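Local coordinates for SusD-like carbohydrate binding protein BF1063 (Bacteroides fragilis NCTC 9343, PDB 3I4G), which probably binds carbohydrate at the outer membrane, as in other SusD-family proteins that capture glycans at the cell surface for uptake, at residues 90-95 with 134-139; 141-146 with 513-518; 393-398 with 403-408; 412-417 with 437-442. One frame throughout, in Å; residues are numbered along the deposited sequence. Where two conformers were deposited one is given.

Interaction 1. Residues 90-95 with 134-139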
loop_
_atom_site.group_PDB
_atom_site.type_symbol
_atom_site.label_atom_id
_atom_site.label_comp_id
_atom_site.label_asym_id
_atom_site.label_seq_id
_atom_site.Cartn_x
_atom_site.Cartn_y
_atom_site.Cartn_z
ATOM N N ARG A 90 -10.420 -12.156 -7.181
ATOM C CA ARG A 90 -10.717 -11.758 -5.796
ATOM C C ARG A 90 -10.897 -10.265 -5.665
ATOM O O ARG A 90 -11.818 -9.802 -4.995
ATOM C CB ARG A 90 -9.620 -12.171 -4.801
ATOM C CG ARG A 90 -9.500 -13.665 -4.495
ATOM C CD ARG A 90 -10.590 -14.176 -3.593
ATOM N NE ARG A 90 -10.515 -13.617 -2.250
ATOM C CZ ARG A 90 -11.468 -13.701 -1.319
ATOM N NH1 ARG A 90 -12.603 -14.350 -1.540
ATOM N NH2 ARG A 90 -11.289 -13.136 -0.131
ATOM N N TYR A 91 -9.963 -9.493 -6.204
ATOM C CA TYR A 91 -10.087 -8.040 -6.108
ATOM C C TYR A 91 -11.424 -7.601 -6.725
ATOM O O TYR A 91 -12.122 -6.765 -6.166
ATOM C CB TYR A 91 -8.943 -7.342 -6.792
ATOM C CG TYR A 91 -7.625 -7.263 -6.056
ATOM C CD1 TYR A 91 -7.518 -6.537 -4.878
ATOM C CD2 TYR A 91 -6.465 -7.812 -6.584
ATOM C CE1 TYR A 91 -6.292 -6.350 -4.251
ATOM C CE2 TYR A 91 -5.224 -7.652 -5.938
ATOM C CZ TYR A 91 -5.158 -6.891 -4.790
ATOM O OH TYR A 91 -3.905 -6.725 -4.225
ATOM N N TRP A 92 -11.749 -8.133 -7.896
ATOM C CA TRP A 92 -13.006 -7.805 -8.563
ATOM C C TRP A 92 -14.228 -8.147 -7.698
ATOM O O TRP A 92 -15.140 -7.302 -7.475
ATOM C CB TRP A 92 -13.108 -8.570 -9.871
ATOM C CG TRP A 92 -14.379 -8.353 -10.652
ATOM C CD1 TRP A 92 -15.554 -9.009 -10.492
ATOM C CD2 TRP A 92 -14.573 -7.441 -11.758
ATOM N NE1 TRP A 92 -16.485 -8.543 -11.407
ATOM C CE2 TRP A 92 -15.898 -7.602 -12.205
ATOM C CE3 TRP A 92 -13.750 -6.530 -12.419
ATOM C CZ2 TRP A 92 -16.413 -6.871 -13.289
ATOM C CZ3 TRP A 92 -14.282 -5.794 -13.478
ATOM C CH2 TRP A 92 -15.588 -5.985 -13.896
ATOM N N GLU A 93 -14.313 -9.383 -7.245
ATOM C CA GLU A 93 -15.518 -9.778 -6.535
ATOM C C GLU A 93 -15.640 -9.084 -5.179
ATOM O O GLU A 93 -16.747 -8.657 -4.826
ATOM C CB GLU A 93 -15.570 -11.276 -6.377
ATOM C CG GLU A 93 -14.641 -11.822 -5.370
ATOM C CD GLU A 93 -14.593 -13.331 -5.405
ATOM O OE1 GLU A 93 -15.281 -13.945 -6.256
ATOM O OE2 GLU A 93 -13.858 -13.908 -4.568
ATOM N N THR A 94 -14.555 -8.927 -4.426
ATOM C CA THR A 94 -14.699 -8.243 -3.147
ATOM C C THR A 94 -15.127 -6.794 -3.383
ATOM O O THR A 94 -15.929 -6.238 -2.591
ATOM C CB THR A 94 -13.437 -8.311 -2.283
ATOM O OG1 THR A 94 -12.350 -7.670 -2.956
ATOM C CG2 THR A 94 -13.090 -9.760 -1.941
ATOM N N SER A 95 -14.655 -6.168 -4.451
ATOM C CA SER A 95 -15.071 -4.794 -4.771
ATOM C C SER A 95 -16.558 -4.722 -5.012
ATOM O O SER A 95 -17.262 -3.913 -4.415
ATOM C CB SER A 95 -14.355 -4.280 -6.010
ATOM O OG SER A 95 -12.929 -4.228 -5.834
ATOM N N PHE A 134 -12.496 3.602 -7.147
ATOM C CA PHE A 134 -11.171 4.175 -7.283
ATOM C C PHE A 134 -10.145 3.092 -7.587
ATOM O O PHE A 134 -9.347 3.240 -8.520
ATOM C CB PHE A 134 -10.805 4.955 -5.991
ATOM C CG PHE A 134 -9.343 5.269 -5.880
ATOM C CD1 PHE A 134 -8.797 6.373 -6.490
ATOM C CD2 PHE A 134 -8.501 4.419 -5.190
ATOM C CE1 PHE A 134 -7.466 6.621 -6.431
ATOM C CE2 PHE A 134 -7.150 4.668 -5.112
ATOM C CZ PHE A 134 -6.642 5.772 -5.748
ATOM N N TYR A 135 -10.161 2.024 -6.831
ATOM C CA TYR A 135 -9.232 0.936 -7.093
ATOM C C TYR A 135 -9.578 0.151 -8.383
ATOM O O TYR A 135 -8.695 -0.160 -9.167
ATOM C CB TYR A 135 -9.134 0.003 -5.887
ATOM C CG TYR A 135 -8.502 0.603 -4.669
ATOM C CD1 TYR A 135 -7.139 0.846 -4.636
ATOM C CD2 TYR A 135 -9.233 0.886 -3.535
ATOM C CE1 TYR A 135 -6.557 1.413 -3.518
ATOM C CE2 TYR A 135 -8.665 1.453 -2.429
ATOM C CZ TYR A 135 -7.319 1.721 -2.439
ATOM O OH TYR A 135 -6.733 2.265 -1.320
ATOM N N LEU A 136 -10.854 -0.129 -8.629
ATOM C CA LEU A 136 -11.216 -0.749 -9.907
ATOM C C LEU A 136 -10.735 0.069 -11.091
ATOM O O LEU A 136 -10.196 -0.458 -12.068
ATOM C CB LEU A 136 -12.712 -0.967 -9.980
ATOM C CG LEU A 136 -13.322 -2.015 -9.055
ATOM C CD1 LEU A 136 -14.819 -1.850 -9.056
ATOM C CD2 LEU A 136 -12.911 -3.406 -9.485
ATOM N N ALA A 137 -10.979 1.367 -11.042
ATOM C CA ALA A 137 -10.569 2.300 -12.095
ATOM C C ALA A 137 -9.048 2.412 -12.226
ATOM O O ALA A 137 -8.565 2.703 -13.306
ATOM C CB ALA A 137 -11.153 3.724 -11.835
ATOM N N SER A 138 -8.313 2.186 -11.137
ATOM C CA SER A 138 -6.870 2.219 -11.215
ATOM C C SER A 138 -6.296 1.063 -12.028
ATOM O O SER A 138 -5.278 1.229 -12.718
ATOM C CB SER A 138 -6.270 2.176 -9.808
ATOM O OG SER A 138 -6.572 3.346 -9.051
ATOM N N TYR A 139 -6.933 -0.104 -11.969
ATOM C CA TYR A 139 -6.327 -1.316 -12.500
ATOM C C TYR A 139 -7.098 -1.954 -13.648
ATOM O O TYR A 139 -6.501 -2.265 -14.685
ATOM C CB TYR A 139 -6.116 -2.306 -11.339
ATOM C CG TYR A 139 -5.222 -1.741 -10.229
ATOM C CD1 TYR A 139 -3.933 -1.329 -10.514
ATOM C CD2 TYR A 139 -5.668 -1.622 -8.939
ATOM C CE1 TYR A 139 -3.127 -0.816 -9.529
ATOM C CE2 TYR A 139 -4.865 -1.120 -7.931
ATOM C CZ TYR A 139 -3.590 -0.735 -8.246
ATOM O OH TYR A 139 -2.720 -0.249 -7.268
#

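Interaction 2. Residues 141-146 with 513-518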
loop_
_atom_site.group_PDB
_atom_site.type_symbol
_atom_site.label_atom_id
_atom_site.label_comp_id
_atom_site.label_asym_id
_atom_site.label_seq_id
_atom_site.Cartn_x
_atom_site.Cartn_y
_atom_site.Cartn_z
ATOM N N LYS A 141 -9.758 -0.333 -15.009
ATOM C CA LYS A 141 -9.994 0.908 -15.757
ATOM C C LYS A 141 -11.410 1.105 -16.262
ATOM O O LYS A 141 -12.060 2.043 -15.815
ATOM C CB LYS A 141 -8.963 1.098 -16.886
ATOM C CG LYS A 141 -7.541 1.124 -16.294
ATOM C CD LYS A 141 -6.536 1.700 -17.180
ATOM C CE LYS A 141 -5.210 1.754 -16.439
ATOM N NZ LYS A 141 -4.156 2.319 -17.300
ATOM N N ASN A 142 -11.880 0.259 -17.173
ATOM C CA ASN A 142 -13.196 0.422 -17.796
ATOM C C ASN A 142 -14.047 -0.711 -17.263
ATOM O O ASN A 142 -13.853 -1.853 -17.628
ATOM C CB ASN A 142 -13.041 0.385 -19.310
ATOM C CG ASN A 142 -11.948 1.305 -19.787
ATOM O OD1 ASN A 142 -11.938 2.496 -19.488
ATOM N ND2 ASN A 142 -10.987 0.744 -20.547
ATOM N N VAL A 143 -14.976 -0.386 -16.381
ATOM C CA VAL A 143 -15.765 -1.386 -15.658
ATOM C C VAL A 143 -17.184 -0.882 -15.468
ATOM O O VAL A 143 -17.465 0.316 -15.630
ATOM C CB VAL A 143 -15.132 -1.704 -14.263
ATOM C CG1 VAL A 143 -13.671 -2.229 -14.423
ATOM C CG2 VAL A 143 -15.166 -0.496 -13.340
ATOM N N PRO A 144 -18.132 -1.766 -15.143
ATOM C CA PRO A 144 -19.481 -1.283 -14.862
ATOM C C PRO A 144 -19.568 -0.362 -13.658
ATOM O O PRO A 144 -18.982 -0.651 -12.589
ATOM C CB PRO A 144 -20.272 -2.566 -14.581
ATOM C CG PRO A 144 -19.500 -3.618 -15.350
ATOM C CD PRO A 144 -18.070 -3.245 -15.155
ATOM N N LEU A 145 -20.262 0.760 -13.826
ATOM C CA LEU A 145 -20.498 1.706 -12.760
ATOM C C LEU A 145 -21.921 1.457 -12.290
ATOM O O LEU A 145 -22.896 1.897 -12.907
ATOM C CB LEU A 145 -20.265 3.128 -13.275
ATOM C CG LEU A 145 -20.513 4.244 -12.239
ATOM C CD1 LEU A 145 -19.623 4.095 -11.021
ATOM C CD2 LEU A 145 -20.277 5.620 -12.851
ATOM N N VAL A 146 -22.040 0.677 -11.235
ATOM C CA VAL A 146 -23.320 0.258 -10.680
ATOM C C VAL A 146 -23.599 1.027 -9.400
ATOM O O VAL A 146 -22.842 0.994 -8.426
ATOM C CB VAL A 146 -23.319 -1.218 -10.380
ATOM C CG1 VAL A 146 -24.688 -1.660 -9.795
ATOM C CG2 VAL A 146 -22.970 -2.010 -11.659
ATOM N N TRP A 513 -5.442 -4.441 -16.103
ATOM C CA TRP A 513 -5.789 -5.825 -15.801
ATOM C C TRP A 513 -7.009 -6.172 -16.660
ATOM O O TRP A 513 -7.910 -5.356 -16.781
ATOM C CB TRP A 513 -6.174 -6.011 -14.342
ATOM C CG TRP A 513 -5.143 -5.675 -13.314
ATOM C CD1 TRP A 513 -3.833 -5.346 -13.489
ATOM C CD2 TRP A 513 -5.343 -5.759 -11.904
ATOM N NE1 TRP A 513 -3.223 -5.146 -12.263
ATOM C CE2 TRP A 513 -4.131 -5.412 -11.269
ATOM C CE3 TRP A 513 -6.443 -6.112 -11.115
ATOM C CZ2 TRP A 513 -4.015 -5.373 -9.891
ATOM C CZ3 TRP A 513 -6.341 -6.035 -9.785
ATOM C CH2 TRP A 513 -5.137 -5.689 -9.169
ATOM N N PRO A 514 -7.054 -7.397 -17.227
ATOM C CA PRO A 514 -8.238 -7.818 -17.987
ATOM C C PRO A 514 -9.432 -8.057 -17.062
ATOM O O PRO A 514 -9.271 -8.350 -15.874
ATOM C CB PRO A 514 -7.800 -9.127 -18.612
ATOM C CG PRO A 514 -6.814 -9.679 -17.617
ATOM C CD PRO A 514 -6.056 -8.461 -17.101
ATOM N N ILE A 515 -10.639 -7.926 -17.603
ATOM C CA ILE A 515 -11.812 -8.296 -16.884
ATOM C C ILE A 515 -11.716 -9.797 -16.570
ATOM O O ILE A 515 -11.349 -10.573 -17.441
ATOM C CB ILE A 515 -13.064 -8.048 -17.762
ATOM C CG1 ILE A 515 -13.249 -6.581 -18.164
ATOM C CG2 ILE A 515 -14.330 -8.527 -17.022
ATOM C CD1 ILE A 515 -13.425 -5.629 -17.021
ATOM N N PRO A 516 -12.044 -10.206 -15.337
ATOM C CA PRO A 516 -11.929 -11.626 -15.049
ATOM C C PRO A 516 -12.727 -12.494 -16.026
ATOM O O PRO A 516 -13.839 -12.143 -16.414
ATOM C CB PRO A 516 -12.480 -11.734 -13.625
ATOM C CG PRO A 516 -12.221 -10.378 -13.028
ATOM C CD PRO A 516 -12.428 -9.436 -14.151
ATOM N N GLN A 517 -12.146 -13.633 -16.377
ATOM C CA GLN A 517 -12.703 -14.505 -17.408
ATOM C C GLN A 517 -14.129 -14.925 -17.093
ATOM O O GLN A 517 -14.967 -14.987 -18.010
ATOM C CB GLN A 517 -11.842 -15.760 -17.586
ATOM C CG GLN A 517 -12.209 -16.605 -18.777
ATOM C CD GLN A 517 -11.979 -15.874 -20.069
ATOM O OE1 GLN A 517 -10.856 -15.408 -20.330
ATOM N NE2 GLN A 517 -13.028 -15.777 -20.899
ATOM N N SER A 518 -14.422 -15.206 -15.831
ATOM C CA SER A 518 -15.777 -15.670 -15.516
ATOM C C SER A 518 -16.824 -14.617 -15.869
ATOM O O SER A 518 -17.979 -14.950 -16.232
ATOM C CB SER A 518 -15.888 -16.039 -14.045
ATOM O OG SER A 518 -15.649 -14.937 -13.209
#

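Interaction 3. Residues 393-398 with 403-408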
loop_
_atom_site.group_PDB
_atom_site.type_symbol
_atom_site.label_atom_id
_atom_site.label_comp_id
_atom_site.label_asym_id
_atom_site.label_seq_id
_atom_site.Cartn_x
_atom_site.Cartn_y
_atom_site.Cartn_z
ATOM N N GLY A 393 2.105 14.372 -1.829
ATOM C CA GLY A 393 1.143 14.458 -2.909
ATOM C C GLY A 393 0.877 15.889 -3.327
ATOM O O GLY A 393 0.761 16.197 -4.524
ATOM N N TYR A 394 0.714 16.779 -2.350
ATOM C CA TYR A 394 0.557 18.204 -2.620
ATOM C C TYR A 394 1.721 18.717 -3.461
ATOM O O TYR A 394 1.523 19.350 -4.478
ATOM C CB TYR A 394 0.452 18.959 -1.299
ATOM C CG TYR A 394 0.394 20.466 -1.429
ATOM C CD1 TYR A 394 -0.566 21.096 -2.206
ATOM C CD2 TYR A 394 1.289 21.279 -0.746
ATOM C CE1 TYR A 394 -0.601 22.456 -2.316
ATOM C CE2 TYR A 394 1.209 22.655 -0.809
ATOM C CZ TYR A 394 0.281 23.230 -1.615
ATOM O OH TYR A 394 0.232 24.607 -1.674
ATOM N N LEU A 395 2.952 18.412 -3.033
ATOM C CA LEU A 395 4.137 18.873 -3.742
ATOM C C LEU A 395 4.180 18.270 -5.153
ATOM O O LEU A 395 4.470 18.992 -6.111
ATOM C CB LEU A 395 5.392 18.535 -2.947
ATOM C CG LEU A 395 6.710 19.029 -3.559
ATOM C CD1 LEU A 395 6.708 20.546 -3.799
ATOM C CD2 LEU A 395 7.872 18.620 -2.654
ATOM N N GLU A 396 3.924 16.978 -5.307
ATOM C CA GLU A 396 3.910 16.362 -6.633
ATOM C C GLU A 396 2.921 17.086 -7.531
ATOM O O GLU A 396 3.224 17.389 -8.683
ATOM C CB GLU A 396 3.575 14.871 -6.552
ATOM C CG GLU A 396 3.448 14.189 -7.905
ATOM C CD GLU A 396 3.125 12.720 -7.871
ATOM O OE1 GLU A 396 3.096 12.085 -6.802
ATOM O OE2 GLU A 396 2.918 12.211 -8.993
ATOM N N CYS A 397 1.738 17.370 -7.019
ATOM C CA CYS A 397 0.696 18.041 -7.803
ATOM C C CYS A 397 1.125 19.450 -8.203
ATOM O O CYS A 397 0.867 19.884 -9.340
ATOM C CB CYS A 397 -0.653 18.062 -7.070
ATOM S SG CYS A 397 -1.460 16.462 -6.962
ATOM N N LEU A 398 1.735 20.196 -7.292
ATOM C CA LEU A 398 2.197 21.554 -7.643
ATOM C C LEU A 398 3.227 21.498 -8.753
ATOM O O LEU A 398 3.184 22.305 -9.693
ATOM C CB LEU A 398 2.818 22.263 -6.449
ATOM C CG LEU A 398 1.903 22.634 -5.294
ATOM C CD1 LEU A 398 2.798 23.222 -4.161
ATOM C CD2 LEU A 398 0.816 23.626 -5.699
ATOM N N GLN A 403 3.225 25.020 -10.991
ATOM C CA GLN A 403 3.146 26.079 -9.985
ATOM C C GLN A 403 4.574 26.273 -9.386
ATOM O O GLN A 403 5.272 25.309 -9.155
ATOM C CB GLN A 403 2.050 25.782 -8.934
ATOM C CG GLN A 403 0.591 25.649 -9.492
ATOM C CD GLN A 403 -0.512 25.536 -8.402
ATOM O OE1 GLN A 403 -0.477 26.264 -7.399
ATOM N NE2 GLN A 403 -1.498 24.619 -8.604
ATOM N N THR A 404 4.994 27.528 -9.165
ATOM C CA THR A 404 6.333 27.875 -8.639
ATOM C C THR A 404 6.533 27.262 -7.256
ATOM O O THR A 404 5.650 27.309 -6.413
ATOM C CB THR A 404 6.564 29.380 -8.540
ATOM O OG1 THR A 404 5.667 29.937 -7.564
ATOM C CG2 THR A 404 6.335 30.021 -9.894
ATOM N N ILE A 405 7.680 26.633 -7.083
ATOM C CA ILE A 405 8.017 26.016 -5.828
ATOM C C ILE A 405 9.002 26.925 -5.107
ATOM O O ILE A 405 9.986 27.381 -5.693
ATOM C CB ILE A 405 8.654 24.659 -6.058
ATOM C CG1 ILE A 405 7.771 23.787 -6.983
ATOM C CG2 ILE A 405 8.948 23.993 -4.719
ATOM C CD1 ILE A 405 6.376 23.548 -6.467
ATOM N N THR A 406 8.685 27.235 -3.862
ATOM C CA THR A 406 9.526 28.053 -3.010
ATOM C C THR A 406 10.140 27.204 -1.912
ATOM O O THR A 406 9.671 26.102 -1.614
ATOM C CB THR A 406 8.731 29.152 -2.318
ATOM O OG1 THR A 406 7.786 28.583 -1.401
ATOM C CG2 THR A 406 8.000 30.035 -3.342
ATOM N N GLN A 407 11.174 27.724 -1.270
ATOM C CA GLN A 407 11.747 27.013 -0.143
ATOM C C GLN A 407 10.689 26.843 0.957
ATOM O O GLN A 407 10.688 25.828 1.638
ATOM C CB GLN A 407 12.989 27.718 0.399
ATOM C CG GLN A 407 13.756 26.930 1.433
ATOM C CD GLN A 407 14.294 25.631 0.852
ATOM O OE1 GLN A 407 14.895 25.644 -0.222
ATOM N NE2 GLN A 407 14.101 24.520 1.555
ATOM N N GLY A 408 9.786 27.801 1.137
ATOM C CA GLY A 408 8.717 27.669 2.113
ATOM C C GLY A 408 7.837 26.464 1.829
ATOM O O GLY A 408 7.437 25.730 2.749
#

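Interaction 4. Residues 412-417 with 437-442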
loop_
_atom_site.group_PDB
_atom_site.type_symbol
_atom_site.label_atom_id
_atom_site.label_comp_id
_atom_site.label_asym_id
_atom_site.label_seq_id
_atom_site.Cartn_x
_atom_site.Cartn_y
_atom_site.Cartn_z
ATOM N N GLU A 412 7.405 23.016 4.156
ATOM C CA GLU A 412 6.129 22.532 4.701
ATOM C C GLU A 412 5.771 21.126 4.183
ATOM O O GLU A 412 4.846 20.506 4.688
ATOM C CB GLU A 412 4.984 23.527 4.427
ATOM C CG GLU A 412 4.525 23.577 3.030
ATOM C CD GLU A 412 3.367 24.577 2.772
ATOM O OE1 GLU A 412 2.637 24.930 3.722
ATOM O OE2 GLU A 412 3.211 24.968 1.597
ATOM N N THR A 413 6.461 20.637 3.160
ATOM C CA THR A 413 6.110 19.372 2.538
ATOM C C THR A 413 7.235 18.353 2.673
ATOM O O THR A 413 7.337 17.656 3.677
ATOM C CB THR A 413 5.691 19.551 1.050
ATOM O OG1 THR A 413 6.744 20.171 0.275
ATOM C CG2 THR A 413 4.410 20.389 0.916
ATOM N N ILE A 414 8.079 18.253 1.662
ATOM C CA ILE A 414 9.136 17.258 1.648
ATOM C C ILE A 414 10.090 17.361 2.841
ATOM O O ILE A 414 10.511 16.332 3.384
ATOM C CB ILE A 414 9.902 17.309 0.301
ATOM C CG1 ILE A 414 10.888 16.154 0.201
ATOM C CG2 ILE A 414 10.583 18.674 0.086
ATOM C CD1 ILE A 414 11.246 15.817 -1.277
ATOM N N ASN A 415 10.401 18.576 3.270
ATOM C CA ASN A 415 11.330 18.732 4.392
ATOM C C ASN A 415 10.659 18.474 5.749
ATOM O O ASN A 415 11.335 18.175 6.735
ATOM C CB ASN A 415 12.029 20.078 4.325
ATOM C CG ASN A 415 12.876 20.190 3.121
ATOM O OD1 ASN A 415 13.302 19.177 2.588
ATOM N ND2 ASN A 415 13.130 21.411 2.680
ATOM N N ALA A 416 9.337 18.570 5.815
ATOM C CA ALA A 416 8.625 18.170 7.031
ATOM C C ALA A 416 8.658 16.644 7.155
ATOM O O ALA A 416 8.783 16.109 8.271
ATOM C CB ALA A 416 7.192 18.697 7.005
ATOM N N VAL A 417 8.587 15.946 6.027
ATOM C CA VAL A 417 8.692 14.487 6.006
ATOM C C VAL A 417 10.115 14.069 6.318
ATOM O O VAL A 417 10.354 13.266 7.229
ATOM C CB VAL A 417 8.261 13.935 4.649
ATOM C CG1 VAL A 417 8.491 12.445 4.540
ATOM C CG2 VAL A 417 6.773 14.249 4.441
ATOM N N ARG A 437 10.686 16.812 -9.801
ATOM C CA ARG A 437 9.800 15.670 -10.038
ATOM C C ARG A 437 10.468 14.393 -9.554
ATOM O O ARG A 437 9.861 13.596 -8.834
ATOM C CB ARG A 437 9.415 15.529 -11.533
ATOM C CG ARG A 437 8.663 14.257 -11.843
ATOM C CD ARG A 437 8.383 14.058 -13.314
ATOM N NE ARG A 437 7.449 15.073 -13.787
ATOM C CZ ARG A 437 7.764 16.172 -14.478
ATOM N NH1 ARG A 437 9.010 16.430 -14.841
ATOM N NH2 ARG A 437 6.804 17.019 -14.853
ATOM N N GLU A 438 11.730 14.199 -9.916
ATOM C CA GLU A 438 12.411 12.955 -9.603
ATOM C C GLU A 438 12.747 12.880 -8.116
ATOM O O GLU A 438 12.711 11.805 -7.527
ATOM C CB GLU A 438 13.643 12.763 -10.501
ATOM C CG GLU A 438 13.375 12.889 -12.024
ATOM C CD GLU A 438 12.202 12.026 -12.547
ATOM O OE1 GLU A 438 11.462 12.533 -13.434
ATOM O OE2 GLU A 438 11.998 10.867 -12.077
ATOM N N ILE A 439 13.039 14.023 -7.503
ATOM C CA ILE A 439 13.298 14.066 -6.079
ATOM C C ILE A 439 12.027 13.690 -5.306
ATOM O O ILE A 439 12.092 12.920 -4.351
ATOM C CB ILE A 439 13.783 15.463 -5.665
ATOM C CG1 ILE A 439 15.173 15.712 -6.227
ATOM C CG2 ILE A 439 13.748 15.653 -4.135
ATOM C CD1 ILE A 439 15.629 17.166 -6.146
ATOM N N VAL A 440 10.875 14.228 -5.706
ATOM C CA VAL A 440 9.627 13.926 -4.995
ATOM C C VAL A 440 9.230 12.464 -5.188
ATOM O O VAL A 440 8.787 11.809 -4.246
ATOM C CB VAL A 440 8.489 14.880 -5.402
ATOM C CG1 VAL A 440 7.257 14.578 -4.586
ATOM C CG2 VAL A 440 8.883 16.312 -5.167
ATOM N N ARG A 441 9.342 11.945 -6.402
ATOM C CA ARG A 441 9.005 10.539 -6.647
ATOM C C ARG A 441 9.879 9.646 -5.824
ATOM O O ARG A 441 9.410 8.655 -5.252
ATOM C CB ARG A 441 9.135 10.161 -8.126
ATOM C CG ARG A 441 8.087 10.831 -8.976
ATOM C CD ARG A 441 8.087 10.279 -10.374
ATOM N NE ARG A 441 7.037 10.912 -11.188
ATOM C CZ ARG A 441 6.798 10.598 -12.458
ATOM N NH1 ARG A 441 7.582 9.739 -13.082
ATOM N NH2 ARG A 441 5.786 11.185 -13.108
ATOM N N HIS A 442 11.157 9.989 -5.748
ATOM C CA HIS A 442 12.080 9.194 -4.952
ATOM C C HIS A 442 11.756 9.288 -3.459
ATOM O O HIS A 442 11.792 8.277 -2.739
ATOM C CB HIS A 442 13.520 9.640 -5.202
ATOM C CG HIS A 442 14.502 8.908 -4.366
ATOM N ND1 HIS A 442 15.046 9.432 -3.216
ATOM C CD2 HIS A 442 14.961 7.641 -4.461
ATOM C CE1 HIS A 442 15.826 8.512 -2.652
ATOM N NE2 HIS A 442 15.807 7.430 -3.402
#

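Interaction 1. Residues 90-95 with 134-139
Leu136 on helix 116-139 reaches across to helix 86-109 and packs its branched end against Ser95. The tight part is small: both methyls of the leucine, Leu136 CD1 and CD2, rest 3.9 Å from Ser95 CB, and of the two CD2 comes nearer the hydroxyl, with Leu136 CD2 3.7 Å from Ser95 OG. Serine suits the place because it is small enough to admit the leucine and can hide its own polarity. Ser95 OG, beside the backbone N (chi1 -62°), turns back to Tyr91 O at 2.7 Å. That carbonyl also takes the hydrogen bond of Ser95 N, and the two donors arrive from opposite faces of its plane. Ser95 OG is further hydrogen-bonded to Trp47 NE1. The looser side is at Trp92, whose CE3 stands 4.4 Å from Leu136 CD2, approached obliquely. Tyr96 and Ile99 of the same helix also pack on Leu136. Such pairing of successive long helices is consistent with the TPR-like helical part of SusD-family proteins. Between the two segments the contact is van der Waals packing, and the buried serine hydroxyl is satisfied by Tyr91 O of its own helix and by Trp47 NE1.

Interaction 2. Residues 141-146 with 513-518
Asn142 and Val143 pass Ile515 as one irregular chain beside another, with the nearest CA atoms, those of Val143 and Ile515, 8.1 Å apart. Lys141, just beyond helix 116-139, is the first residue to leave helical angles; its positive phi of 76° turns the chain away, and the following residues are extended. On the other segment Pro514, Ile515 and Pro516 are also extended, and Pro516 takes the N-cap position of helix 517-522; the restricted phi of proline suits this extended approach to the helix. The ethyl branch of Ile515 spans the gap between the segments. Ile515 CG1 sits beside the backbone N (chi1 -61°) and carries Ile515 CD1 to 3.8 Å from Asn142 O, a van der Waals approach. Ile515 CD1 also meets Val143 CG1 at 4.3 Å, a looser apolar contact. The amide of Asn142 is engaged elsewhere, its OD1 accepting from Gln163 N at the start of helix 163-180. Trp92 of helix 86-109 touches both Val143 and Ile515, and Val143 also rests on Ile166 of helix 163-180, so the loop after helix 116-139 is wedged between two helices and the segment leading into helix 517-522.

Interaction 3. Residues 393-398 with 403-408
Leu398 and Gln403 meet through both backbone and side chain where the chain leaves helix 387-400 and doubles back. The polar link is a backbone hydrogen bond: Gln403 N donates to Leu398 O over 3.0 Å, nearly straight at 166°, with the donor tilted 21° from the carbonyl plane. It uses a carbonyl of the last turn of the helix and ties the returning chain to the helix end. Apolar contacts follow from the fold-back. Ile405 points its ethyl end at the helix, CG1 lying beside the backbone N (chi1 -52°), and Ile405 CD1 touches both leucines, resting 3.8 Å from Leu398 CB and 4.0 Å from Leu395 CD1. The side chains of Leu395 and Ile405 cross at about a right angle. Branched aliphatic residues suit this buried site, which Ile409 of helix 407-412 also lines. A mixed contact lies at the partly exposed edge: in one of its two conformers, the terminal amide of Gln403 packs beside Leu398 CD2, with its NE2 bonded to Asp401 OD2. On helix 387-400 itself, one turn apart, Leu398 CD1 lies 3.6 Å above one face of the Tyr394 ring, toward its rim. This helix-turn-helix packing is consistent with a TPR-like helical fold. One directional bond thus joins the backbones, while undirected packing by Ile405 fastens the returning chain to the helix.

Interaction 4. Residues 412-417 with 437-442
Ile414 and Ile439 meet methyl to methyl, their side chains crossing at about a right angle. Ile414 is nearly extended: CG1 stands anti to the backbone N (chi1 -172°) and CD1 continues outward (chi2 157°), so the ethyl branch projects from the first turn of helix 414-418 toward helix 433-447. Ile414 CD1 lies 3.8 Å from Ile439 CG2, and it is this branch of Ile439, anti to its backbone N, that meets the incoming methyl. Ile414 CD1 also comes within 4.5 Å of Val440 CA, a looser approach to the helix backbone, so the tip sits over two successive residues. Isoleucine suits the first position because its near-extended ethyl branch carries CD1 to the other helix, while beta-branched Ile439 and Val440 are compact near their helix backbone. The contact is purely apolar. Thr413, at the N-cap position before Ile414, turns its OG1 to Ile409 O instead of to a helix N-H. Leu395 of helix 387-400 touches Ile414 and Val440 alike, and Val428 from the loop before helix 433-447 packs on Ile414, placing the pair where short helix 414-418 lies against helices 387-400 and 433-447.

Overall arrangement
From the N terminus, interaction 1 comes first, closing the hairpin of helices 86-109 and 116-139. Interaction 2 opens just after it, and its loop runs to the segment before the C-terminal helix 517-522, bringing the last part of the chain back to the N-terminal helices. The two touch: Tyr139 O lies 2.8 Å from Trp513 N, probably a hydrogen bond. Within that long loop lie interactions 3 and 4, in series, closing a short turn after helix 387-400 and then a connection of 19 residues that includes the start of helix 433-447. They adjoin through Leu395 and Thr413, their centres about 9 Å apart. The centres of interactions 1 and 4 are about 29 Å apart, on opposite sides of the chain's centre.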